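PDB 3BQW: putative capsid protein of prophage from Escherichia coli CFT073, which probably builds the icosahedral shell of a phage head as the major capsid protein of a prophage. Local coordinates for residues Thr44-Leu49 and Thr79-Pro84; Thr186-Tyr191 and Phe220-Glu225; Arg224-Leu229 and Gly252-Leu257; Val293-Ile298 and Ser333-Val338. One frame throughout, in Å; residues are numbered along the deposited sequence.

Contact 1: residues Thr44-Leu49 and Thr79-Pro84; sequences TQNIML and TSTIKP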
loop_
_atom_site.group_PDB
_atom_site.type_symbol
_atom_site.label_atom_id
_atom_site.label_comp_id
_atom_site.label_asym_id
_atom_site.label_seq_id
_atom_site.Cartn_x
_atom_site.Cartn_y
_atom_site.Cartn_z
ATOM N N THR A 44 11.422 -18.805 -3.642
ATOM C CA THR A 44 11.094 -19.474 -2.383
ATOM C C THR A 44 9.790 -18.888 -1.802
ATOM O O THR A 44 9.404 -17.738 -2.078
ATOM C CB THR A 44 12.240 -19.339 -1.395
ATOM O OG1 THR A 44 12.610 -17.960 -1.286
ATOM C CG2 THR A 44 13.463 -20.144 -1.875
ATOM N N GLN A 45 9.111 -19.713 -1.024
ATOM C CA GLN A 45 7.889 -19.337 -0.353
ATOM C C GLN A 45 8.131 -18.145 0.523
ATOM O O GLN A 45 7.338 -17.206 0.523
ATOM C CB GLN A 45 7.390 -20.482 0.507
ATOM C CG GLN A 45 6.113 -20.183 1.234
ATOM C CD GLN A 45 5.677 -21.342 2.119
ATOM O OE1 GLN A 45 6.464 -22.245 2.404
ATOM N NE2 GLN A 45 4.425 -21.315 2.561
ATOM N N ASN A 46 9.219 -18.206 1.290
ATOM C CA ASN A 46 9.609 -17.126 2.154
ATOM C C ASN A 46 10.519 -16.147 1.463
ATOM O O ASN A 46 11.291 -16.505 0.586
ATOM C CB ASN A 46 10.301 -17.660 3.409
ATOM C CG ASN A 46 9.405 -18.553 4.210
ATOM O OD1 ASN A 46 9.831 -19.557 4.767
ATOM N ND2 ASN A 46 8.144 -18.207 4.247
ATOM N N ILE A 47 10.412 -14.902 1.904
ATOM C CA ILE A 47 11.271 -13.823 1.461
ATOM C C ILE A 47 12.613 -13.988 2.159
ATOM O O ILE A 47 12.684 -14.020 3.390
ATOM C CB ILE A 47 10.681 -12.421 1.810
ATOM C CG1 ILE A 47 9.277 -12.222 1.222
ATOM C CG2 ILE A 47 11.632 -11.302 1.359
ATOM C CD1 ILE A 47 9.206 -12.563 -0.209
ATOM N N MET A 48 13.669 -14.075 1.353
ATOM C CA MET A 48 15.017 -14.213 1.832
ATOM C C MET A 48 15.807 -12.912 1.633
ATOM O O MET A 48 16.416 -12.707 0.587
ATOM C CB MET A 48 15.677 -15.379 1.103
ATOM C CG MET A 48 14.915 -16.710 1.243
ATOM S SD MET A 48 14.532 -17.213 2.941
ATOM C CE MET A 48 14.609 -18.983 2.732
ATOM N N LEU A 49 15.804 -12.051 2.646
ATOM C CA LEU A 49 16.232 -10.665 2.489
ATOM C C LEU A 49 17.735 -10.529 2.251
ATOM O O LEU A 49 18.177 -9.616 1.568
ATOM C CB LEU A 49 15.834 -9.828 3.705
ATOM C CG LEU A 49 14.355 -9.555 3.968
ATOM C CD1 LEU A 49 14.175 -8.693 5.258
ATOM C CD2 LEU A 49 13.667 -8.891 2.758
ATOM N N THR A 79 15.691 -11.931 12.025
ATOM C CA THR A 79 15.811 -12.914 10.967
ATOM C C THR A 79 15.754 -12.213 9.614
ATOM O O THR A 79 15.077 -11.199 9.457
ATOM C CB THR A 79 14.716 -13.973 11.089
ATOM O OG1 THR A 79 14.846 -14.914 10.021
ATOM C CG2 THR A 79 13.310 -13.344 11.080
ATOM N N SER A 80 16.482 -12.758 8.645
ATOM C CA SER A 80 16.402 -12.300 7.262
ATOM C C SER A 80 15.404 -13.124 6.446
ATOM O O SER A 80 15.136 -12.826 5.284
ATOM C CB SER A 80 17.793 -12.323 6.628
ATOM O OG SER A 80 18.290 -13.645 6.557
ATOM N N THR A 81 14.837 -14.147 7.068
ATOM C CA THR A 81 13.762 -14.930 6.483
ATOM C C THR A 81 12.425 -14.412 6.997
ATOM O O THR A 81 12.157 -14.468 8.200
ATOM C CB THR A 81 13.923 -16.416 6.839
ATOM O OG1 THR A 81 15.232 -16.830 6.456
ATOM C CG2 THR A 81 12.892 -17.291 6.126
ATOM N N ILE A 82 11.602 -13.910 6.073
ATOM C CA ILE A 82 10.293 -13.344 6.374
ATOM C C ILE A 82 9.218 -14.183 5.681
ATOM O O ILE A 82 9.299 -14.430 4.487
ATOM C CB ILE A 82 10.177 -11.881 5.862
ATOM C CG1 ILE A 82 11.302 -10.997 6.424
ATOM C CG2 ILE A 82 8.775 -11.302 6.154
ATOM C CD1 ILE A 82 11.210 -10.687 7.872
ATOM N N LYS A 83 8.209 -14.608 6.428
ATOM C CA LYS A 83 7.084 -15.346 5.863
ATOM C C LYS A 83 5.989 -14.341 5.477
ATOM O O LYS A 83 5.445 -13.667 6.318
ATOM C CB LYS A 83 6.586 -16.399 6.865
ATOM C CG LYS A 83 5.397 -17.284 6.380
ATOM C CD LYS A 83 5.701 -18.292 5.226
ATOM C CE LYS A 83 4.471 -18.568 4.333
ATOM N NZ LYS A 83 3.645 -17.332 3.865
ATOM N N PRO A 84 5.723 -14.171 4.173
ATOM C CA PRO A 84 4.673 -13.221 3.790
ATOM C C PRO A 84 3.240 -13.720 4.048
ATOM O O PRO A 84 3.009 -14.906 4.143
ATOM C CB PRO A 84 4.922 -13.029 2.306
ATOM C CG PRO A 84 5.469 -14.361 1.868
ATOM C CD PRO A 84 6.370 -14.781 2.997
HETATM O O HOH W 1 3.204 -18.605 1.440
#

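Contact 2: residues Thr186-Tyr191 and Phe220-Glu225; sequences THYPIY and FKKFRE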
loop_
_atom_site.group_PDB
_atom_site.type_symbol
_atom_site.label_atom_id
_atom_site.label_comp_id
_atom_site.label_asym_id
_atom_site.label_seq_id
_atom_site.Cartn_x
_atom_site.Cartn_y
_atom_site.Cartn_z
ATOM N N THR A 186 -0.517 34.216 15.131
ATOM C CA THR A 186 0.879 34.557 15.441
ATOM C C THR A 186 1.878 33.407 15.454
ATOM O O THR A 186 3.084 33.629 15.356
ATOM C CB THR A 186 0.981 35.309 16.780
ATOM O OG1 THR A 186 0.570 34.450 17.850
ATOM C CG2 THR A 186 0.108 36.572 16.750
ATOM N N HIS A 187 1.391 32.185 15.561
ATOM C CA HIS A 187 2.277 31.032 15.631
ATOM C C HIS A 187 2.844 30.647 14.259
ATOM O O HIS A 187 2.135 30.672 13.247
ATOM C CB HIS A 187 1.537 29.862 16.246
ATOM C CG HIS A 187 2.439 28.763 16.672
ATOM N ND1 HIS A 187 2.452 27.525 16.054
ATOM C CD2 HIS A 187 3.398 28.726 17.626
ATOM C CE1 HIS A 187 3.374 26.771 16.629
ATOM N NE2 HIS A 187 3.962 27.476 17.584
ATOM N N TYR A 188 4.139 30.327 14.239
ATOM C CA TYR A 188 4.818 29.837 13.047
ATOM C C TYR A 188 4.917 28.318 13.114
ATOM O O TYR A 188 5.827 27.790 13.749
ATOM C CB TYR A 188 6.203 30.472 12.928
ATOM C CG TYR A 188 6.149 31.958 12.626
ATOM C CD1 TYR A 188 6.329 32.431 11.330
ATOM C CD2 TYR A 188 5.897 32.889 13.633
ATOM C CE1 TYR A 188 6.266 33.787 11.044
ATOM C CE2 TYR A 188 5.838 34.251 13.356
ATOM C CZ TYR A 188 6.023 34.692 12.059
ATOM O OH TYR A 188 5.973 36.035 11.776
ATOM N N PRO A 189 3.966 27.599 12.475
ATOM C CA PRO A 189 3.994 26.136 12.540
ATOM C C PRO A 189 5.195 25.474 11.860
ATOM O O PRO A 189 5.512 24.341 12.192
ATOM C CB PRO A 189 2.666 25.723 11.874
ATOM C CG PRO A 189 2.312 26.831 11.019
ATOM C CD PRO A 189 2.814 28.078 11.682
ATOM N N ILE A 190 5.863 26.176 10.950
ATOM C CA ILE A 190 7.087 25.677 10.320
ATOM C C ILE A 190 8.170 25.272 11.328
ATOM O O ILE A 190 8.930 24.347 11.083
ATOM C CB ILE A 190 7.671 26.705 9.281
ATOM C CG1 ILE A 190 8.650 26.026 8.313
ATOM C CG2 ILE A 190 8.387 27.931 9.960
ATOM C CD1 ILE A 190 8.959 26.917 7.047
ATOM N N TYR A 191 8.235 25.953 12.469
ATOM C CA TYR A 191 9.287 25.666 13.440
ATOM C C TYR A 191 9.009 24.396 14.225
ATOM O O TYR A 191 9.945 23.721 14.675
ATOM C CB TYR A 191 9.574 26.887 14.319
ATOM C CG TYR A 191 10.187 27.994 13.489
ATOM C CD1 TYR A 191 11.478 27.846 12.943
ATOM C CD2 TYR A 191 9.482 29.170 13.218
ATOM C CE1 TYR A 191 12.048 28.838 12.151
ATOM C CE2 TYR A 191 10.035 30.172 12.432
ATOM C CZ TYR A 191 11.322 29.997 11.889
ATOM O OH TYR A 191 11.889 30.984 11.105
ATOM N N PHE A 220 -3.443 28.391 10.263
ATOM C CA PHE A 220 -2.384 29.310 10.682
ATOM C C PHE A 220 -2.083 30.324 9.595
ATOM O O PHE A 220 -1.556 29.974 8.551
ATOM C CB PHE A 220 -1.087 28.569 11.000
ATOM C CG PHE A 220 -1.132 27.761 12.261
ATOM C CD1 PHE A 220 -1.002 28.374 13.497
ATOM C CD2 PHE A 220 -1.246 26.377 12.214
ATOM C CE1 PHE A 220 -1.030 27.624 14.668
ATOM C CE2 PHE A 220 -1.268 25.626 13.378
ATOM C CZ PHE A 220 -1.170 26.262 14.607
ATOM N N LYS A 221 -2.387 31.587 9.882
ATOM C CA LYS A 221 -2.008 32.729 9.036
ATOM C C LYS A 221 -0.539 32.670 8.571
ATOM O O LYS A 221 -0.225 32.999 7.428
ATOM C CB LYS A 221 -2.248 34.026 9.810
ATOM C CG LYS A 221 -2.417 35.279 8.955
ATOM C CD LYS A 221 -2.330 36.548 9.828
ATOM C CE LYS A 221 -2.916 37.770 9.115
ATOM N NZ LYS A 221 -4.418 37.801 9.126
ATOM N N LYS A 222 0.350 32.245 9.468
ATOM C CA LYS A 222 1.770 32.205 9.171
ATOM C C LYS A 222 2.132 31.031 8.275
ATOM O O LYS A 222 3.130 31.093 7.564
ATOM C CB LYS A 222 2.602 32.187 10.462
ATOM C CG LYS A 222 2.358 33.383 11.385
ATOM C CD LYS A 222 2.548 34.701 10.669
ATOM C CE LYS A 222 2.485 35.880 11.639
ATOM N NZ LYS A 222 2.162 37.128 10.891
ATOM N N PHE A 223 1.331 29.970 8.281
ATOM C CA PHE A 223 1.484 28.955 7.248
ATOM C C PHE A 223 1.053 29.505 5.881
ATOM O O PHE A 223 1.763 29.321 4.897
ATOM C CB PHE A 223 0.723 27.660 7.571
ATOM C CG PHE A 223 0.516 26.794 6.375
ATOM C CD1 PHE A 223 1.573 26.077 5.842
ATOM C CD2 PHE A 223 -0.717 26.754 5.729
ATOM C CE1 PHE A 223 1.401 25.294 4.706
ATOM C CE2 PHE A 223 -0.901 25.962 4.590
ATOM C CZ PHE A 223 0.159 25.240 4.083
ATOM N N ARG A 224 -0.098 30.177 5.831
ATOM C CA ARG A 224 -0.643 30.713 4.569
ATOM C C ARG A 224 0.318 31.657 3.848
ATOM O O ARG A 224 0.400 31.660 2.626
ATOM C CB ARG A 224 -1.932 31.475 4.826
ATOM C CG ARG A 224 -3.020 30.662 5.462
ATOM C CD ARG A 224 -4.245 31.538 5.705
ATOM N NE ARG A 224 -5.361 30.738 6.191
ATOM C CZ ARG A 224 -6.612 31.170 6.312
ATOM N NH1 ARG A 224 -6.945 32.411 5.966
ATOM N NH2 ARG A 224 -7.549 30.334 6.760
ATOM N N GLU A 225 1.016 32.483 4.628
ATOM C CA GLU A 225 1.998 33.436 4.104
ATOM C C GLU A 225 3.233 32.757 3.465
ATOM O O GLU A 225 3.880 33.346 2.599
ATOM C CB GLU A 225 2.421 34.390 5.226
ATOM C CG GLU A 225 1.282 35.336 5.700
ATOM C CD GLU A 225 1.618 36.141 6.977
ATOM O OE1 GLU A 225 2.731 35.954 7.560
ATOM O OE2 GLU A 225 0.757 36.966 7.393
HETATM O O HOH W 2 -0.109 31.637 12.303
#

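Contact 3: residues Arg224-Leu229 and Gly252-Leu257; sequences RELYDL and GYLGDL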
loop_
_atom_site.group_PDB
_atom_site.type_symbol
_atom_site.label_atom_id
_atom_site.label_comp_id
_atom_site.label_asym_id
_atom_site.label_seq_id
_atom_site.Cartn_x
_atom_site.Cartn_y
_atom_site.Cartn_z
ATOM N N ARG A 224 -0.098 30.177 5.831
ATOM C CA ARG A 224 -0.643 30.713 4.569
ATOM C C ARG A 224 0.318 31.657 3.848
ATOM O O ARG A 224 0.400 31.660 2.626
ATOM C CB ARG A 224 -1.932 31.475 4.826
ATOM C CG ARG A 224 -3.020 30.662 5.462
ATOM C CD ARG A 224 -4.245 31.538 5.705
ATOM N NE ARG A 224 -5.361 30.738 6.191
ATOM C CZ ARG A 224 -6.612 31.170 6.312
ATOM N NH1 ARG A 224 -6.945 32.411 5.966
ATOM N NH2 ARG A 224 -7.549 30.334 6.760
ATOM N N GLU A 225 1.016 32.483 4.628
ATOM C CA GLU A 225 1.998 33.436 4.104
ATOM C C GLU A 225 3.233 32.757 3.465
ATOM O O GLU A 225 3.880 33.346 2.599
ATOM C CB GLU A 225 2.421 34.390 5.226
ATOM C CG GLU A 225 1.282 35.336 5.700
ATOM C CD GLU A 225 1.618 36.141 6.977
ATOM O OE1 GLU A 225 2.731 35.954 7.560
ATOM O OE2 GLU A 225 0.757 36.966 7.393
ATOM N N LEU A 226 3.560 31.535 3.900
ATOM C CA LEU A 226 4.706 30.773 3.360
ATOM C C LEU A 226 4.275 29.697 2.378
ATOM O O LEU A 226 5.089 29.202 1.599
ATOM C CB LEU A 226 5.488 30.092 4.491
ATOM C CG LEU A 226 6.181 30.990 5.509
ATOM C CD1 LEU A 226 6.846 30.159 6.597
ATOM C CD2 LEU A 226 7.182 31.903 4.813
ATOM N N TYR A 227 3.001 29.318 2.449
ATOM C CA TYR A 227 2.410 28.274 1.597
ATOM C C TYR A 227 2.570 28.628 0.114
ATOM O O TYR A 227 2.087 29.667 -0.346
ATOM C CB TYR A 227 0.919 28.087 1.978
ATOM C CG TYR A 227 0.074 27.173 1.099
ATOM C CD1 TYR A 227 0.616 26.055 0.471
ATOM C CD2 TYR A 227 -1.289 27.418 0.939
ATOM C CE1 TYR A 227 -0.174 25.226 -0.317
ATOM C CE2 TYR A 227 -2.091 26.599 0.151
ATOM C CZ TYR A 227 -1.534 25.492 -0.478
ATOM O OH TYR A 227 -2.334 24.658 -1.268
ATOM N N ASP A 228 3.246 27.745 -0.618
ATOM C CA ASP A 228 3.539 27.944 -2.031
ATOM C C ASP A 228 2.725 26.959 -2.861
ATOM O O ASP A 228 3.178 25.839 -3.134
ATOM C CB ASP A 228 5.035 27.753 -2.257
ATOM C CG ASP A 228 5.496 28.249 -3.596
ATOM O OD1 ASP A 228 4.661 28.409 -4.518
ATOM O OD2 ASP A 228 6.721 28.469 -3.715
ATOM N N LEU A 229 1.524 27.400 -3.254
ATOM C CA LEU A 229 0.596 26.631 -4.102
ATOM C C LEU A 229 1.201 26.189 -5.447
ATOM O O LEU A 229 0.753 25.204 -6.026
ATOM C CB LEU A 229 -0.692 27.442 -4.347
ATOM C CG LEU A 229 -1.847 26.826 -5.163
ATOM C CD1 LEU A 229 -2.480 25.631 -4.454
ATOM C CD2 LEU A 229 -2.920 27.876 -5.486
ATOM N N GLY A 252 1.343 21.744 -2.847
ATOM C CA GLY A 252 2.402 22.705 -3.077
ATOM C C GLY A 252 3.619 22.390 -2.246
ATOM O O GLY A 252 3.837 21.250 -1.873
ATOM N N TYR A 253 4.397 23.424 -1.948
ATOM C CA TYR A 253 5.670 23.292 -1.257
ATOM C C TYR A 253 5.779 24.280 -0.107
ATOM O O TYR A 253 5.159 25.352 -0.123
ATOM C CB TYR A 253 6.841 23.504 -2.226
ATOM C CG TYR A 253 6.944 22.452 -3.309
ATOM C CD1 TYR A 253 7.804 21.357 -3.177
ATOM C CD2 TYR A 253 6.164 22.537 -4.454
ATOM C CE1 TYR A 253 7.896 20.383 -4.178
ATOM C CE2 TYR A 253 6.239 21.570 -5.458
ATOM C CZ TYR A 253 7.109 20.505 -5.318
ATOM O OH TYR A 253 7.168 19.575 -6.334
ATOM N N LEU A 254 6.557 23.882 0.897
ATOM C CA LEU A 254 6.948 24.735 2.011
ATOM C C LEU A 254 8.469 24.707 2.018
ATOM O O LEU A 254 9.080 23.885 2.675
ATOM C CB LEU A 254 6.345 24.170 3.301
ATOM C CG LEU A 254 6.360 24.922 4.624
ATOM C CD1 LEU A 254 5.853 26.378 4.466
ATOM C CD2 LEU A 254 5.501 24.132 5.653
ATOM N N GLY A 255 9.088 25.572 1.228
ATOM C CA GLY A 255 10.522 25.470 1.004
ATOM C C GLY A 255 10.761 24.264 0.117
ATOM O O GLY A 255 10.175 24.174 -0.947
ATOM N N ASP A 256 11.596 23.325 0.568
ATOM C CA ASP A 256 11.865 22.104 -0.210
ATOM C C ASP A 256 11.017 20.916 0.236
ATOM O O ASP A 256 11.279 19.786 -0.156
ATOM C CB ASP A 256 13.380 21.754 -0.256
ATOM C CG ASP A 256 14.020 21.554 1.126
ATOM O OD1 ASP A 256 13.315 21.647 2.172
ATOM O OD2 ASP A 256 15.254 21.303 1.160
ATOM N N LEU A 257 9.968 21.191 1.009
ATOM C CA LEU A 257 9.070 20.179 1.543
ATOM C C LEU A 257 7.787 20.125 0.733
ATOM O O LEU A 257 7.027 21.087 0.704
ATOM C CB LEU A 257 8.728 20.529 2.983
ATOM C CG LEU A 257 8.030 19.513 3.878
ATOM C CD1 LEU A 257 8.931 18.327 4.073
ATOM C CD2 LEU A 257 7.688 20.163 5.241
#

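Contact 4: residues Val293-Ile298 and Ser333-Val338; sequences VAYGAI and SAPQPV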
loop_
_atom_site.group_PDB
_atom_site.type_symbol
_atom_site.label_atom_id
_atom_site.label_comp_id
_atom_site.label_asym_id
_atom_site.label_seq_id
_atom_site.Cartn_x
_atom_site.Cartn_y
_atom_site.Cartn_z
ATOM N N VAL A 293 8.460 -3.862 -2.495
ATOM C CA VAL A 293 7.485 -4.873 -2.110
ATOM C C VAL A 293 8.102 -6.171 -2.569
ATOM O O VAL A 293 8.415 -6.355 -3.746
ATOM C CB VAL A 293 6.040 -4.633 -2.674
ATOM C CG1 VAL A 293 5.078 -5.739 -2.198
ATOM C CG2 VAL A 293 5.505 -3.273 -2.217
ATOM N N ALA A 294 8.333 -7.051 -1.603
ATOM C CA ALA A 294 8.899 -8.359 -1.848
ATOM C C ALA A 294 7.749 -9.332 -1.987
ATOM O O ALA A 294 6.783 -9.287 -1.217
ATOM C CB ALA A 294 9.828 -8.774 -0.698
ATOM N N TYR A 295 7.849 -10.215 -2.968
ATOM C CA TYR A 295 6.807 -11.225 -3.208
ATOM C C TYR A 295 7.374 -12.631 -2.982
ATOM O O TYR A 295 8.369 -13.013 -3.600
ATOM C CB TYR A 295 6.260 -11.089 -4.627
ATOM C CG TYR A 295 5.491 -9.812 -4.830
ATOM C CD1 TYR A 295 4.097 -9.795 -4.778
ATOM C CD2 TYR A 295 6.162 -8.601 -5.063
ATOM C CE1 TYR A 295 3.382 -8.582 -4.950
ATOM C CE2 TYR A 295 5.465 -7.423 -5.258
ATOM C CZ TYR A 295 4.072 -7.417 -5.196
ATOM O OH TYR A 295 3.391 -6.226 -5.366
ATOM N N GLY A 296 6.739 -13.393 -2.097
ATOM C CA GLY A 296 7.104 -14.770 -1.918
ATOM C C GLY A 296 6.587 -15.540 -3.103
ATOM O O GLY A 296 5.735 -15.050 -3.838
ATOM N N ALA A 297 7.109 -16.744 -3.291
ATOM C CA ALA A 297 6.648 -17.633 -4.374
ATOM C C ALA A 297 5.155 -17.955 -4.296
ATOM O O ALA A 297 4.582 -18.125 -3.219
ATOM C CB ALA A 297 7.457 -18.958 -4.404
ATOM N N ILE A 298 4.557 -18.064 -5.475
ATOM C CA ILE A 298 3.204 -18.564 -5.618
ATOM C C ILE A 298 3.218 -20.054 -5.279
ATOM O O ILE A 298 4.109 -20.786 -5.734
ATOM C CB ILE A 298 2.686 -18.353 -7.033
ATOM C CG1 ILE A 298 2.822 -16.877 -7.446
ATOM C CG2 ILE A 298 1.238 -18.837 -7.137
ATOM C CD1 ILE A 298 1.869 -15.957 -6.713
ATOM N N SER A 333 -1.208 -14.032 -4.477
ATOM C CA SER A 333 -0.093 -13.088 -4.236
ATOM C C SER A 333 0.403 -13.180 -2.782
ATOM O O SER A 333 -0.388 -13.413 -1.871
ATOM C CB SER A 333 -0.537 -11.648 -4.518
ATOM O OG SER A 333 0.573 -10.780 -4.640
ATOM N N ALA A 334 1.703 -12.962 -2.580
ATOM C CA ALA A 334 2.317 -13.019 -1.239
ATOM C C ALA A 334 3.272 -11.846 -1.049
ATOM O O ALA A 334 4.460 -12.040 -0.901
ATOM C CB ALA A 334 3.050 -14.375 -1.025
ATOM N N PRO A 335 2.736 -10.623 -1.045
ATOM C CA PRO A 335 3.516 -9.396 -0.913
ATOM C C PRO A 335 3.852 -9.005 0.519
ATOM O O PRO A 335 3.063 -9.245 1.447
ATOM C CB PRO A 335 2.593 -8.343 -1.518
ATOM C CG PRO A 335 1.218 -8.826 -1.155
ATOM C CD PRO A 335 1.292 -10.327 -1.193
ATOM N N GLN A 336 5.023 -8.383 0.671
ATOM C CA GLN A 336 5.463 -7.791 1.930
ATOM C C GLN A 336 6.346 -6.575 1.628
ATOM O O GLN A 336 7.379 -6.726 0.974
ATOM C CB GLN A 336 6.305 -8.799 2.713
ATOM C CG GLN A 336 6.865 -8.265 4.040
ATOM C CD GLN A 336 5.788 -7.721 4.959
ATOM O OE1 GLN A 336 4.776 -8.389 5.192
ATOM N NE2 GLN A 336 5.997 -6.505 5.491
ATOM N N PRO A 337 5.920 -5.368 2.048
ATOM C CA PRO A 337 6.779 -4.191 1.945
ATOM C C PRO A 337 8.045 -4.304 2.812
ATOM O O PRO A 337 7.996 -4.788 3.940
ATOM C CB PRO A 337 5.888 -3.034 2.417
ATOM C CG PRO A 337 4.549 -3.565 2.489
ATOM C CD PRO A 337 4.578 -5.031 2.540
ATOM N N VAL A 338 9.172 -3.915 2.233
ATOM C CA VAL A 338 10.439 -3.915 2.927
ATOM C C VAL A 338 11.038 -2.523 2.748
ATOM O O VAL A 338 11.283 -2.118 1.614
ATOM C CB VAL A 338 11.409 -4.976 2.365
ATOM C CG1 VAL A 338 12.723 -4.919 3.116
ATOM C CG2 VAL A 338 10.777 -6.381 2.461
HETATM O O HOH W 3 3.653 -13.497 -4.698
#

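Contact 1: residues Thr44-Leu49 and Thr79-Pro84
CE of Lys83 lies above the plane of the Gln45 carboxamide, well off to the NE2 side, with NE2 of Gln45 3.3 Å from CE of Lys83. A water ties the two polar ends together, accepting from Gln45 NE2 at 3.2 Å and from Lys83 NZ at 2.8 Å. The amide of Asn46 lies nearby, but its ND2 is modelled too close to Lys83, so its exact placement is doubtful; CB of Asn46 meets the methyl CG2 of Thr81 at 3.8 Å. Met48 runs alongside Thr81, the two side chains pointing the same way. In Thr81, chi1 of -54° puts OG1 beside the backbone N and CG2 anti to it, so that both branches lie 3.6 Å from SD of Met48.

On the other side of this two-stranded pairing, Ile47 and Ile82 stand opposite each other, while CD1 of Leu49 reaches CG1 of Ile82 at 3.9 Å. Ala61, Tyr159 and Ile161 also touch Ile82, so branched aliphatic residues suit a buried face. Ile47 and Ile82 exchange two backbone hydrogen bonds, each 2.9 Å between N of one residue and O of the other, and Leu49 N adds a third to Ser80 O.

The chemistry is therefore divided. The backbone bonds set the antiparallel pairing, the isoleucines and Leu49 exclude water beneath it, and long polar chains suit the partly exposed end, where two donors, Gln45 NE2 and Lys83 NZ, cannot bond each other and instead share a water that accepts one N-H from each.

Contact 2: residues Thr186-Tyr191 and Phe220-Glu225
Lys222 lays its aliphatic chain across one face of the Tyr188 ring: CG sits 3.9 Å from the ring centroid and only 7° off the ring normal, a CH-pi contact. A bend at chi2 (-54°) carries the chain on over the ring, bringing CE to 3.5 Å from OH of Tyr188. The ammonium group then joins Glu225, one turn along the helix, in a long, weak ion pair. Lysine suits this place because its methylenes cover an aromatic face while its charge stays at the surface.

Pro189 and Phe220 slide past each other in opposite directions. The proline overlaps only the rim of the phenyl, CB standing over one face, off centre; CG of Pro189 is 3.8 Å from CG of Phe220 and also touches CB of Phe223. His187 lies alongside Phe220, pointing the same way, with the ring planes oblique at 48°. Trp179 meets Phe220 edge-to-face.

A water bridges the backbones, donating to His187 O at 2.6 Å and accepting from Lys222 N at 2.9 Å. Phe220 holds the N-cap position, so this water occupies an amide of the first turn, which has no carbonyl of its own helix to bond. The loop leading into helix 190-198 thus packs on the N-terminal turn of helix 221-226.

Contact 3: residues Arg224-Leu229 and Gly252-Leu257
Asp228 begins its contact with Tyr253 at CB, which lies 3.2 Å from the carbonyl O of Tyr253. CG is placed anti to the backbone N (chi1 -166°), turning the carboxylate forward along the chain, and at the tip OD1 accepts a hydrogen bond from the backbone N of Ser230, two residues on, as in an Asx turn. Aspartate suits the spot because its short side chain lets OD1 reach that N-H and close the turn.

The backbones of the same two residues are joined twice: Asp228 N donates to Tyr253 O at 3.1 Å, the donor lying almost in line with the carbonyl, and Tyr253 N donates to Asp228 O at 3.0 Å, tilted 28° from the carbonyl plane. They form a single antiparallel bridge. Beside it, CA of Gly252 comes to 3.2 Å from Asp228 O. At the backbone angles of Gly252 a side chain would jam against the preceding carbonyl O and would also run into Asp228 O, so the position calls for glycine. Nearby, CB of Leu226 meets CD1 of Leu254 at 3.7 Å, and Ile190 touches both leucines, forming an apolar patch.

The aromatic hydroxyls find partners beyond the contact. Tyr227 OH bonds Lys251 O, and Tyr253 OH bonds Glu238 and Ser235.

Leu254 to Leu257 form a type II' turn with Gly255 at its second position, where positive phi is required. Here the chain leaving helix 221-226 pairs with the edge of a beta hairpin with a two-residue turn (Gly255, Asp256), formed by strands 248-254 and 257-267.

Contact 4: residues Val293-Ile298 and Ser333-Val338
An antiparallel pair of neighbouring strands within a mixed beta sheet is formed here, with Ala294 and Gln336 as its hydrogen-bonded pair. Ala294 N donates to Gln336 O at 2.8 Å, from above the carbonyl plane, and Gln336 N returns a 2.7 Å bond to Ala294 O; Gly296 N continues the series to Ala334 O. Pro335 and Pro337 occupy the non-hydrogen-bonded pairs opposite Tyr295 and Val293, where the lack of an N-H costs this pairing nothing.

Val293 and Pro335 lie side by side, CG1 of Val293 being 3.7 Å from CB of Pro335. The same CB is 3.5 Å from CE1 of Tyr295, whose ring crosses the proline obliquely. Ser333 OG lies at the edge of that ring, in its plane, 3.6 Å from CE1 of Tyr295, and hydrogen-bonds to Met312 O. Where the strands part, a water links them, accepting from Ala334 N at 2.9 Å and probably donating to Gly296 O. On the face with Ala294, Gln336 bends at chi2 (55°) and curls NE2 forward onto a lone pair of Pro337 O, 3.1 Å away.

Helix 113-146 covers the face with the prolines: Val136 touches Val293 and Pro335, Leu139 touches Pro337 and Ile132 touches Ser333. Strand 38-41 runs parallel to strand 292-295, and its Val39 and Thr41 meet Tyr295.

How the contacts relate
Along the chain, contact 1 closes first, contact 2 follows, contact 3 begins on the segment where contact 2 ends, and contact 4 comes last. In space they form two clusters on opposite sides of the chain's centre. Contacts 1 and 4 have centres about 9 Å apart and touch: Thr44 O lies 2.8 Å from Ala297 N, a probable hydrogen bond, and Ile47 packs on Tyr295 and Gly296. Contacts 2 and 3, centres about 11 Å apart, share helix 221-226 and meet through Ile190. Between the clusters, centres are about 37 to 46 Å apart. The two groups do not touch, consistent with separate regions of an HK97-like capsid subunit.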